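Local structure of telomerase reverse transcriptase (Candida tropicalis MYA-3404, 6ZD1) at residues A[608-613]-A[670-675]; A[330-335]-A[542-547]; A[351-356]-A[437-442]. The protein probably extends chromosome ends by reverse transcription, copying a template within the telomerase RNA to add simple-sequence DNA repeats with the use of deoxynucleoside triphosphates. All blocks are in the same frame, centred on the assembly; numbering follows the deposited sequence.

Contact 1: residues A[608-613]-A[670-675]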
ATOM      1  N   SER A 608       9.861   4.421  -2.245  1.00 99.07           N
ATOM      2  CA  SER A 608      11.113   3.694  -2.361  1.00 85.47           C
ATOM      3  C   SER A 608      11.064   2.427  -1.511  1.00 79.07           C
ATOM      4  O   SER A 608      10.206   2.266  -0.641  1.00 78.28           O
ATOM      5  CB  SER A 608      12.292   4.567  -1.931  1.00 93.39           C
ATOM      6  OG  SER A 608      12.218   4.873  -0.550  1.00 89.08           O
ATOM      7  N   LEU A 609      11.997   1.512  -1.790  1.00 87.02           N
ATOM      8  CA  LEU A 609      12.069   0.276  -1.016  1.00 78.15           C
ATOM      9  C   LEU A 609      12.390   0.551   0.447  1.00 73.33           C
ATOM     10  O   LEU A 609      11.857  -0.118   1.339  1.00 91.83           O
ATOM     11  CB  LEU A 609      13.107  -0.667  -1.616  1.00 84.66           C
ATOM     12  CG  LEU A 609      12.586  -1.660  -2.651  1.00101.73           C
ATOM     13  CD1 LEU A 609      13.620  -2.742  -2.921  1.00 91.40           C
ATOM     14  CD2 LEU A 609      11.272  -2.269  -2.190  1.00 85.03           C
ATOM     15  N   GLU A 610      13.261   1.531   0.715  1.00 80.66           N
ATOM     16  CA  GLU A 610      13.571   1.868   2.100  1.00 78.50           C
ATOM     17  C   GLU A 610      12.335   2.367   2.831  1.00 78.12           C
ATOM     18  O   GLU A 610      12.173   2.108   4.029  1.00 67.98           O
ATOM     19  CB  GLU A 610      14.675   2.929   2.165  1.00 76.48           C
ATOM     20  CG  GLU A 610      15.971   2.558   1.464  1.00 72.00           C
ATOM     21  CD  GLU A 610      16.022   3.049   0.029  1.00108.68           C
ATOM     22  OE1 GLU A 610      16.916   2.605  -0.722  1.00119.10           O
ATOM     23  OE2 GLU A 610      15.170   3.883  -0.347  1.00111.40           O
ATOM     24  N   THR A 611      11.447   3.068   2.119  1.00 80.89           N
ATOM     25  CA  THR A 611      10.189   3.497   2.716  1.00 66.77           C
ATOM     26  C   THR A 611       9.243   2.320   2.903  1.00 70.03           C
ATOM     27  O   THR A 611       8.597   2.197   3.951  1.00 73.27           O
ATOM     28  CB  THR A 611       9.541   4.580   1.854  1.00 70.31           C
ATOM     29  OG1 THR A 611      10.337   5.771   1.912  1.00 74.03           O
ATOM     30  CG2 THR A 611       8.132   4.887   2.346  1.00 69.19           C
ATOM     31  N   ILE A 612       9.151   1.437   1.904  1.00 68.56           N
ATOM     32  CA  ILE A 612       8.335   0.235   2.061  1.00 80.67           C
ATOM     33  C   ILE A 612       8.842  -0.587   3.235  1.00 73.75           C
ATOM     34  O   ILE A 612       8.065  -1.034   4.087  1.00 66.59           O
ATOM     35  CB  ILE A 612       8.329  -0.595   0.767  1.00 71.38           C
ATOM     36  CG1 ILE A 612       7.547   0.121  -0.327  1.00 67.28           C
ATOM     37  CG2 ILE A 612       7.732  -1.970   1.026  1.00 66.09           C
ATOM     38  CD1 ILE A 612       7.556  -0.619  -1.642  1.00 78.10           C
ATOM     39  N   ARG A 613      10.160  -0.762   3.317  1.00 79.46           N
ATOM     40  CA  ARG A 613      10.732  -1.589   4.372  1.00 66.75           C
ATOM     41  C   ARG A 613      10.452  -0.989   5.742  1.00 69.71           C
ATOM     42  O   ARG A 613       9.933  -1.672   6.634  1.00 61.15           O
ATOM     43  CB  ARG A 613      12.231  -1.750   4.131  1.00 64.95           C
ATOM     44  CG  ARG A 613      13.013  -2.239   5.324  1.00 81.33           C
ATOM     45  CD  ARG A 613      13.940  -1.153   5.827  1.00 78.55           C
ATOM     46  NE  ARG A 613      14.903  -1.675   6.787  1.00 93.72           N
ATOM     47  CZ  ARG A 613      15.957  -0.997   7.225  1.00101.33           C
ATOM     48  NH1 ARG A 613      16.179   0.234   6.785  1.00107.57           N
ATOM     49  NH2 ARG A 613      16.788  -1.550   8.098  1.00118.82           N
ATOM     50  N   VAL A 670      11.060  -8.613  -3.128  1.00 71.13           N
ATOM     51  CA  VAL A 670      10.597  -9.508  -2.070  1.00 69.78           C
ATOM     52  C   VAL A 670      11.787 -10.092  -1.320  1.00 62.47           C
ATOM     53  O   VAL A 670      11.733 -10.284  -0.098  1.00 55.08           O
ATOM     54  CB  VAL A 670       9.680 -10.610  -2.637  1.00 69.20           C
ATOM     55  CG1 VAL A 670       8.441  -9.993  -3.272  1.00 61.66           C
ATOM     56  CG2 VAL A 670      10.421 -11.479  -3.640  1.00 69.78           C
ATOM     57  N   GLU A 671      12.885 -10.360  -2.031  1.00 70.78           N
ATOM     58  CA  GLU A 671      14.089 -10.853  -1.374  1.00 64.99           C
ATOM     59  C   GLU A 671      14.621  -9.829  -0.382  1.00 65.40           C
ATOM     60  O   GLU A 671      14.863 -10.148   0.788  1.00 74.58           O
ATOM     61  CB  GLU A 671      15.153 -11.194  -2.419  1.00 76.54           C
ATOM     62  CG  GLU A 671      14.888 -12.481  -3.174  1.00 88.36           C
ATOM     63  CD  GLU A 671      15.697 -13.639  -2.631  1.00107.71           C
ATOM     64  OE1 GLU A 671      16.722 -13.988  -3.252  1.00103.15           O
ATOM     65  OE2 GLU A 671      15.318 -14.187  -1.575  1.00112.18           O
ATOM     66  N   TYR A 672      14.788  -8.582  -0.828  1.00 67.26           N
ATOM     67  CA  TYR A 672      15.257  -7.533   0.071  1.00 73.81           C
ATOM     68  C   TYR A 672      14.314  -7.370   1.259  1.00 72.41           C
ATOM     69  O   TYR A 672      14.759  -7.178   2.396  1.00 72.88           O
ATOM     70  CB  TYR A 672      15.400  -6.216  -0.699  1.00 68.12           C
ATOM     71  CG  TYR A 672      15.801  -5.019   0.145  1.00 81.17           C
ATOM     72  CD1 TYR A 672      17.137  -4.765   0.442  1.00 75.98           C
ATOM     73  CD2 TYR A 672      14.844  -4.131   0.625  1.00 82.49           C
ATOM     74  CE1 TYR A 672      17.504  -3.668   1.208  1.00 87.56           C
ATOM     75  CE2 TYR A 672      15.203  -3.032   1.391  1.00 88.09           C
ATOM     76  CZ  TYR A 672      16.531  -2.805   1.678  1.00 93.33           C
ATOM     77  OH  TYR A 672      16.883  -1.712   2.440  1.00 96.70           O
ATOM     78  N   LEU A 673      13.006  -7.497   1.023  1.00 67.93           N
ATOM     79  CA  LEU A 673      12.047  -7.297   2.103  1.00 56.90           C
ATOM     80  C   LEU A 673      12.050  -8.475   3.067  1.00 54.56           C
ATOM     81  O   LEU A 673      11.935  -8.287   4.283  1.00 61.00           O
ATOM     82  CB  LEU A 673      10.650  -7.069   1.531  1.00 52.34           C
ATOM     83  CG  LEU A 673       9.606  -6.538   2.514  1.00 57.09           C
ATOM     84  CD1 LEU A 673      10.045  -5.199   3.091  1.00 68.91           C
ATOM     85  CD2 LEU A 673       8.247  -6.416   1.840  1.00 71.38           C
ATOM     86  N   LEU A 674      12.184  -9.698   2.546  1.00 51.67           N
ATOM     87  CA  LEU A 674      12.193 -10.873   3.413  1.00 48.78           C
ATOM     88  C   LEU A 674      13.358 -10.827   4.393  1.00 60.03           C
ATOM     89  O   LEU A 674      13.198 -11.151   5.577  1.00 61.31           O
ATOM     90  CB  LEU A 674      12.250 -12.148   2.572  1.00 50.09           C
ATOM     91  CG  LEU A 674      12.214 -13.478   3.326  1.00 50.84           C
ATOM     92  CD1 LEU A 674      11.002 -13.529   4.232  1.00 50.55           C
ATOM     93  CD2 LEU A 674      12.206 -14.652   2.357  1.00 54.81           C
ATOM     94  N   THR A 675      14.538 -10.409   3.929  1.00 61.22           N
ATOM     95  CA  THR A 675      15.687 -10.374   4.826  1.00 61.13           C
ATOM     96  C   THR A 675      15.628  -9.188   5.779  1.00 66.51           C
ATOM     97  O   THR A 675      16.099  -9.295   6.917  1.00 67.61           O
ATOM     98  CB  THR A 675      16.992 -10.367   4.026  1.00 64.98           C
ATOM     99  OG1 THR A 675      17.048  -9.208   3.190  1.00 82.78           O
ATOM    100  CG2 THR A 675      17.079 -11.615   3.160  1.00 76.28           C
TER

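Contact 2: residues A[330-335]-A[542-547]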
ATOM      1  N   LEU A 330      25.167  23.815  21.433  1.00 80.25           N
ATOM      2  CA  LEU A 330      24.162  23.867  20.387  1.00 71.92           C
ATOM      3  C   LEU A 330      23.802  25.316  20.119  1.00 73.18           C
ATOM      4  O   LEU A 330      23.355  26.013  21.044  1.00 75.94           O
ATOM      5  CB  LEU A 330      22.922  23.075  20.784  1.00 70.31           C
ATOM      6  CG  LEU A 330      22.094  22.572  19.603  1.00 72.22           C
ATOM      7  CD1 LEU A 330      22.959  21.701  18.703  1.00 73.75           C
ATOM      8  CD2 LEU A 330      20.875  21.810  20.087  1.00 66.39           C
ATOM      9  N   PRO A 331      24.003  25.822  18.907  1.00 73.35           N
ATOM     10  CA  PRO A 331      23.671  27.219  18.622  1.00 74.76           C
ATOM     11  C   PRO A 331      22.168  27.399  18.472  1.00 76.58           C
ATOM     12  O   PRO A 331      21.396  26.441  18.392  1.00 75.48           O
ATOM     13  CB  PRO A 331      24.386  27.502  17.291  1.00 75.25           C
ATOM     14  CG  PRO A 331      25.185  26.254  16.971  1.00 75.42           C
ATOM     15  CD  PRO A 331      24.549  25.136  17.727  1.00 72.39           C
ATOM     16  N   VAL A 332      21.759  28.665  18.433  1.00 74.78           N
ATOM     17  CA  VAL A 332      20.382  28.983  18.079  1.00 77.75           C
ATOM     18  C   VAL A 332      20.172  28.589  16.625  1.00 79.36           C
ATOM     19  O   VAL A 332      20.910  29.026  15.735  1.00 80.31           O
ATOM     20  CB  VAL A 332      20.080  30.470  18.309  1.00 75.95           C
ATOM     21  CG1 VAL A 332      18.650  30.790  17.896  1.00 79.18           C
ATOM     22  CG2 VAL A 332      20.317  30.836  19.769  1.00 77.57           C
ATOM     23  N   LEU A 333      19.184  27.732  16.383  1.00 76.36           N
ATOM     24  CA  LEU A 333      18.943  27.153  15.070  1.00 79.29           C
ATOM     25  C   LEU A 333      17.627  27.659  14.505  1.00 72.34           C
ATOM     26  O   LEU A 333      16.660  27.865  15.243  1.00 73.04           O
ATOM     27  CB  LEU A 333      18.925  25.625  15.136  1.00 71.11           C
ATOM     28  CG  LEU A 333      20.257  24.997  15.542  1.00 80.11           C
ATOM     29  CD1 LEU A 333      20.103  23.504  15.713  1.00 71.37           C
ATOM     30  CD2 LEU A 333      21.328  25.316  14.509  1.00 82.76           C
ATOM     31  N   TYR A 334      17.601  27.863  13.194  1.00 73.23           N
ATOM     32  CA  TYR A 334      16.420  28.316  12.478  1.00 68.93           C
ATOM     33  C   TYR A 334      15.974  27.208  11.539  1.00 75.07           C
ATOM     34  O   TYR A 334      16.807  26.557  10.899  1.00 74.44           O
ATOM     35  CB  TYR A 334      16.712  29.598  11.690  1.00 71.15           C
ATOM     36  CG  TYR A 334      17.411  30.660  12.505  1.00 78.84           C
ATOM     37  CD1 TYR A 334      18.775  30.583  12.761  1.00 81.52           C
ATOM     38  CD2 TYR A 334      16.710  31.738  13.020  1.00 74.89           C
ATOM     39  CE1 TYR A 334      19.417  31.541  13.515  1.00 75.65           C
ATOM     40  CE2 TYR A 334      17.345  32.704  13.775  1.00 89.32           C
ATOM     41  CZ  TYR A 334      18.700  32.600  14.018  1.00 80.46           C
ATOM     42  OH  TYR A 334      19.344  33.557  14.766  1.00 84.43           O
HETATM   43  N   MSE A 335      14.672  26.967  11.480  1.00 69.47           N
HETATM   44  CA  MSE A 335      14.182  25.924  10.592  1.00 70.16           C
HETATM   45  C   MSE A 335      12.876  26.272   9.899  1.00 72.36           C
HETATM   46  O   MSE A 335      12.026  26.982  10.441  1.00 64.85           O
HETATM   47  CB  MSE A 335      14.034  24.607  11.347  1.00 88.51           C
HETATM   48  CG  MSE A 335      13.166  24.678  12.578  1.00 96.85           C
HETATM   49 SE   MSE A 335      13.128  22.945  13.461  1.00148.16          SE
HETATM   50  CE  MSE A 335      15.029  22.766  13.839  1.00 98.50           C
ATOM     51  N   ASN A 542      12.181  29.382  15.013  1.00 85.40           N
ATOM     52  CA  ASN A 542      13.590  29.652  15.272  1.00 79.50           C
ATOM     53  C   ASN A 542      14.023  29.425  16.712  1.00 88.38           C
ATOM     54  O   ASN A 542      15.226  29.268  16.950  1.00 83.80           O
ATOM     55  CB  ASN A 542      13.941  31.095  14.873  1.00 86.46           C
ATOM     56  CG  ASN A 542      13.061  32.128  15.553  1.00100.20           C
ATOM     57  OD1 ASN A 542      12.555  31.914  16.655  1.00100.83           O
ATOM     58  ND2 ASN A 542      12.879  33.264  14.892  1.00104.88           N
ATOM     59  N   GLY A 543      13.109  29.422  17.675  1.00 84.22           N
ATOM     60  CA  GLY A 543      13.501  29.225  19.055  1.00 85.32           C
ATOM     61  C   GLY A 543      14.443  30.290  19.579  1.00 96.71           C
ATOM     62  O   GLY A 543      15.480  29.975  20.167  1.00 93.80           O
ATOM     63  N   GLU A 544      14.105  31.561  19.356  1.00107.55           N
ATOM     64  CA  GLU A 544      14.812  32.676  19.974  1.00 92.62           C
ATOM     65  C   GLU A 544      14.136  33.137  21.256  1.00106.97           C
ATOM     66  O   GLU A 544      14.242  34.316  21.621  1.00106.84           O
ATOM     67  CB  GLU A 544      14.932  33.845  18.994  1.00 91.00           C
ATOM     68  CG  GLU A 544      15.878  33.606  17.826  1.00104.29           C
ATOM     69  CD  GLU A 544      16.010  34.824  16.924  1.00101.77           C
ATOM     70  OE1 GLU A 544      15.293  35.821  17.154  1.00 89.56           O
ATOM     71  OE2 GLU A 544      16.830  34.785  15.983  1.00103.40           O
ATOM     72  N   ALA A 545      13.431  32.231  21.938  1.00117.05           N
ATOM     73  CA  ALA A 545      12.550  32.550  23.060  1.00114.87           C
ATOM     74  C   ALA A 545      11.448  33.523  22.655  1.00123.11           C
ATOM     75  O   ALA A 545      10.834  34.167  23.512  1.00132.31           O
ATOM     76  CB  ALA A 545      13.333  33.098  24.261  1.00109.33           C
ATOM     77  N   GLY A 546      11.191  33.640  21.354  1.00113.83           N
ATOM     78  CA  GLY A 546      10.122  34.480  20.856  1.00112.82           C
ATOM     79  C   GLY A 546       9.166  33.724  19.958  1.00121.96           C
ATOM     80  O   GLY A 546       8.046  34.180  19.707  1.00125.35           O
ATOM     81  N   SER A 547       9.595  32.569  19.463  1.00100.54           N
ATOM     82  CA  SER A 547       8.756  31.711  18.640  1.00112.54           C
ATOM     83  C   SER A 547       8.549  30.366  19.333  1.00107.46           C
ATOM     84  O   SER A 547       9.105  30.094  20.401  1.00100.39           O
ATOM     85  CB  SER A 547       9.368  31.519  17.249  1.00109.11           C
ATOM     86  OG  SER A 547       8.592  30.622  16.472  1.00 95.21           O
TER

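Contact 3: residues A[351-356]-A[437-442]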
ATOM      1  N   ALA A 351      10.662  19.368 -18.289  1.00 52.04           N
ATOM      2  CA  ALA A 351      11.736  19.382 -17.304  1.00 51.96           C
ATOM      3  C   ALA A 351      12.079  17.967 -16.858  1.00 53.17           C
ATOM      4  O   ALA A 351      13.253  17.644 -16.646  1.00 53.47           O
ATOM      5  CB  ALA A 351      11.352  20.251 -16.107  1.00 51.15           C
ATOM      6  N   LEU A 352      11.069  17.102 -16.733  1.00 53.13           N
ATOM      7  CA  LEU A 352      11.340  15.716 -16.362  1.00 51.51           C
ATOM      8  C   LEU A 352      12.161  15.015 -17.434  1.00 56.43           C
ATOM      9  O   LEU A 352      13.116  14.293 -17.121  1.00 56.39           O
ATOM     10  CB  LEU A 352      10.028  14.968 -16.121  1.00 49.67           C
ATOM     11  CG  LEU A 352      10.103  13.448 -15.926  1.00 50.70           C
ATOM     12  CD1 LEU A 352      10.974  13.077 -14.729  1.00 51.84           C
ATOM     13  CD2 LEU A 352       8.706  12.867 -15.769  1.00 49.74           C
ATOM     14  N   LYS A 353      11.832  15.247 -18.707  1.00 53.25           N
ATOM     15  CA  LYS A 353      12.563  14.592 -19.787  1.00 56.24           C
ATOM     16  C   LYS A 353      14.007  15.075 -19.844  1.00 56.63           C
ATOM     17  O   LYS A 353      14.917  14.292 -20.140  1.00 62.78           O
ATOM     18  CB  LYS A 353      11.848  14.815 -21.122  1.00 53.79           C
ATOM     19  CG  LYS A 353      10.766  13.774 -21.399  1.00 70.93           C
ATOM     20  CD  LYS A 353       9.931  14.102 -22.631  1.00 65.01           C
ATOM     21  CE  LYS A 353       8.934  15.216 -22.346  1.00 67.15           C
ATOM     22  NZ  LYS A 353       7.994  15.433 -23.485  1.00 70.59           N
ATOM     23  N   GLU A 354      14.236  16.360 -19.561  1.00 54.77           N
ATOM     24  CA  GLU A 354      15.606  16.861 -19.484  1.00 56.61           C
ATOM     25  C   GLU A 354      16.361  16.242 -18.308  1.00 58.39           C
ATOM     26  O   GLU A 354      17.536  15.883 -18.440  1.00 66.74           O
ATOM     27  CB  GLU A 354      15.597  18.388 -19.370  1.00 56.08           C
ATOM     28  CG  GLU A 354      14.873  19.096 -20.517  1.00 74.42           C
ATOM     29  CD  GLU A 354      14.650  20.581 -20.258  1.00 85.55           C
ATOM     30  OE1 GLU A 354      15.155  21.100 -19.236  1.00 82.62           O
ATOM     31  OE2 GLU A 354      13.965  21.230 -21.080  1.00 90.93           O
ATOM     32  N   SER A 355      15.696  16.086 -17.159  1.00 56.23           N
ATOM     33  CA  SER A 355      16.346  15.465 -16.007  1.00 57.48           C
ATOM     34  C   SER A 355      16.772  14.039 -16.319  1.00 63.70           C
ATOM     35  O   SER A 355      17.872  13.614 -15.945  1.00 61.96           O
ATOM     36  CB  SER A 355      15.411  15.472 -14.799  1.00 58.69           C
ATOM     37  OG  SER A 355      15.172  16.789 -14.341  1.00 79.96           O
ATOM     38  N   ILE A 356      15.905  13.282 -16.997  1.00 58.13           N
ATOM     39  CA  ILE A 356      16.233  11.904 -17.349  1.00 73.08           C
ATOM     40  C   ILE A 356      17.435  11.864 -18.283  1.00 60.63           C
ATOM     41  O   ILE A 356      18.359  11.062 -18.096  1.00 72.85           O
ATOM     42  CB  ILE A 356      15.005  11.211 -17.963  1.00 61.33           C
ATOM     43  CG1 ILE A 356      13.903  11.072 -16.908  1.00 54.74           C
ATOM     44  CG2 ILE A 356      15.388   9.865 -18.547  1.00 57.83           C
ATOM     45  CD1 ILE A 356      12.653  10.386 -17.417  1.00 56.67           C
ATOM     46  N   SER A 437       7.570   7.350 -23.672  1.00 63.33           N
ATOM     47  CA  SER A 437       6.262   6.768 -23.954  1.00 64.04           C
ATOM     48  C   SER A 437       5.356   6.820 -22.729  1.00 68.83           C
ATOM     49  O   SER A 437       4.165   7.132 -22.843  1.00 68.83           O
ATOM     50  CB  SER A 437       6.423   5.329 -24.442  1.00 64.51           C
ATOM     51  OG  SER A 437       5.160   4.713 -24.622  1.00 74.14           O
ATOM     52  N   GLN A 438       5.902   6.532 -21.545  1.00 64.08           N
ATOM     53  CA  GLN A 438       5.099   6.599 -20.328  1.00 68.98           C
ATOM     54  C   GLN A 438       4.683   8.032 -20.017  1.00 65.50           C
ATOM     55  O   GLN A 438       3.566   8.272 -19.545  1.00 69.76           O
ATOM     56  CB  GLN A 438       5.872   6.003 -19.151  1.00 69.66           C
ATOM     57  CG  GLN A 438       6.121   4.505 -19.252  1.00 74.95           C
ATOM     58  CD  GLN A 438       4.937   3.675 -18.793  1.00 79.21           C
ATOM     59  OE1 GLN A 438       4.434   3.852 -17.683  1.00 83.57           O
ATOM     60  NE2 GLN A 438       4.486   2.760 -19.647  1.00 78.10           N
ATOM     61  N   ILE A 439       5.567   8.998 -20.268  1.00 56.66           N
ATOM     62  CA  ILE A 439       5.243  10.390 -19.980  1.00 54.72           C
ATOM     63  C   ILE A 439       4.232  10.924 -20.987  1.00 61.57           C
ATOM     64  O   ILE A 439       3.210  11.512 -20.616  1.00 61.16           O
ATOM     65  CB  ILE A 439       6.518  11.251 -19.978  1.00 60.64           C
ATOM     66  CG1 ILE A 439       7.473  10.816 -18.869  1.00 60.47           C
ATOM     67  CG2 ILE A 439       6.163  12.724 -19.836  1.00 52.52           C
ATOM     68  CD1 ILE A 439       8.898  11.277 -19.101  1.00 53.51           C
ATOM     69  N   GLU A 440       4.497  10.716 -22.276  1.00 66.86           N
ATOM     70  CA  GLU A 440       3.756  11.415 -23.318  1.00 69.55           C
ATOM     71  C   GLU A 440       2.520  10.667 -23.800  1.00 71.83           C
ATOM     72  O   GLU A 440       1.606  11.302 -24.335  1.00 71.89           O
ATOM     73  CB  GLU A 440       4.677  11.696 -24.510  1.00 63.87           C
ATOM     74  CG  GLU A 440       5.959  12.425 -24.126  1.00 71.42           C
ATOM     75  CD  GLU A 440       6.931  12.580 -25.283  1.00 81.64           C
ATOM     76  OE1 GLU A 440       7.703  13.567 -25.276  1.00 57.41           O
ATOM     77  OE2 GLU A 440       6.926  11.719 -26.192  1.00 79.01           O
ATOM     78  N   ASP A 441       2.451   9.348 -23.611  1.00 65.73           N
ATOM     79  CA  ASP A 441       1.350   8.556 -24.143  1.00 62.77           C
ATOM     80  C   ASP A 441       0.451   7.975 -23.060  1.00 74.43           C
ATOM     81  O   ASP A 441      -0.414   7.151 -23.370  1.00 83.99           O
ATOM     82  CB  ASP A 441       1.878   7.423 -25.028  1.00 75.71           C
ATOM     83  CG  ASP A 441       2.775   7.921 -26.143  1.00 75.57           C
ATOM     84  OD1 ASP A 441       3.968   7.560 -26.149  1.00 89.81           O
ATOM     85  OD2 ASP A 441       2.289   8.680 -27.009  1.00 92.19           O
ATOM     86  N   ALA A 442       0.628   8.373 -21.804  1.00 79.30           N
ATOM     87  CA  ALA A 442      -0.235   7.873 -20.742  1.00 68.93           C
ATOM     88  C   ALA A 442      -1.651   8.397 -20.946  1.00 61.58           C
ATOM     89  O   ALA A 442      -1.863   9.610 -21.052  1.00 76.29           O
ATOM     90  CB  ALA A 442       0.304   8.283 -19.374  1.00 61.06           C
TER

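Contact 1: residues A[608-613]-A[670-675]
The phenol ring of Tyr672 is received by two aliphatic groups of helix 609-637 that lie on opposite sides of its plane, both set obliquely. Leu609 brings CD1 to 4.0 Å from ring atom CD2 of Tyr672, and beyond the plane Arg613 offers its CB, 4.2 Å from CE2 of Tyr672. With CG of Tyr672 anti to the backbone N (chi1 176°), the ring is carried out across the groove, and its hydroxyl comes near the aliphatic part of Glu610. The flat guanidinium of Arg613 answers to its own helix instead, NE forming a salt bridge with Asp617.

Deeper in, Leu673 supplies the buried half of the interface: its CD1 lies 3.9 Å from CA of Arg613 and more distantly meets CG2 of Ile612. The union is thus apolar between side chains, an exposed aromatic beside a buried leucine. The segment axes approach to 10.6 Å and cross at -40°. Phe660 of helix 642-664 packs on Ile612 and Val670, so that three helices converge here, as expected of the helical C-terminal thumb of telomerase, while strand 702-703 touches Val670 through Ile703.

Contact 2: residues A[330-335]-A[542-547]
Tyr334 and Asn542 make the close-packed half of this contact, where a strand of the palm begins beside a loop. CB of Asn542 comes to 3.4 Å from CD2 of Tyr334, approaching the ring obliquely, and the amide of Asn542 stands almost perpendicular to the ring (89°). That amide is turned back on its own loop: OD1 accepts from the backbone N of Glu544 at 3.1 Å, an Asx turn, with the donor well above the carbonyl plane.

The outer half is looser and open to solvent. There Val332 lays CG1 against CG of Glu544 at 4.0 Å, the two exposed side chains crossing at about a right angle. Glu544 then runs extended to the edge of the Tyr334 ring, where OE2 accepts from the phenol OH at 3.1 Å through its anti lone pair; the carboxylate is steeply turned against the ring, 80° from its plane. Lys511 of helix 511-520 touches both side chains.

Backbone bonds of Tyr334 with Thr508 and of Met335, a selenomethionine, with Ile541 place the strand within the four-stranded antiparallel sheet of the reverse transcriptase palm. The chemistry implies a loop shaped by its own Asx turn and joined to the sheet, on the exposed side, by one phenol-carboxylate bond.

Contact 3: residues A[351-356]-A[437-442]
Ile439, Lys353 and Glu440 bury the most surface where helix 349-359 meets the last turn of helix 428-440, and they divide the work between apolar and charged contacts. Ile439 drives its delta methyl toward the first helix, where three side chains receive it. CD1 of Ile439 is 3.7 Å from CD2 of Leu352 and 3.9 Å from CG of Lys353, while CD1 of Ile356 closes the group at 4.2 Å from the same Ile439 methyl. With chi1 at -63°, CG1 of Ile439 stands anti to the carbonyl carbon and aims this longer branch at helix 349-359. Phe472 of helix 469-484 packs on both Leu352 and Ile439, so the apolar cluster is shared by three helices.

Lys353 belongs to both halves. Its CG rests on the isoleucine methyl, and a bend at chi3 (-76°) turns the rest of the chain toward Glu440, crossing that side chain at about a right angle. NZ of Lys353 reaches OE1 of Glu440 at 2.6 Å, a short salt bridge made through the anti lone pair of the carboxylate. Asn350 OD1 takes a second, weak bond from the same ammonium group.

Along the chain both helices fall between the first palm strand, 334-339, and helix 469-484, the region that in telomerases holds the insertion in the fingers. The chemistry joins a buried methyl contact to an ion pair at a helix C-terminus, where the lysine would probably offset the glutamate charge.

How the contacts relate
The three contacts show how bonding follows place in the fold. Contact 3 is buried, whereas contacts 1 and 2 are partly buried and each has an exposed flank. Contacts 1 and 3 both join helix to helix, yet contact 1 relies on an aromatic and aliphatic groups, whereas contact 3 adds an ion pair; contact 2 instead ties a loop to the start of a strand by a neutral-to-charged hydrogen bond. Along the chain, contact 3 is nested in the loop closed by contact 2, both within the reverse transcriptase range, and contact 1 follows. They are separate in space: the centres of contacts 2 and 3 are about 42 Å apart.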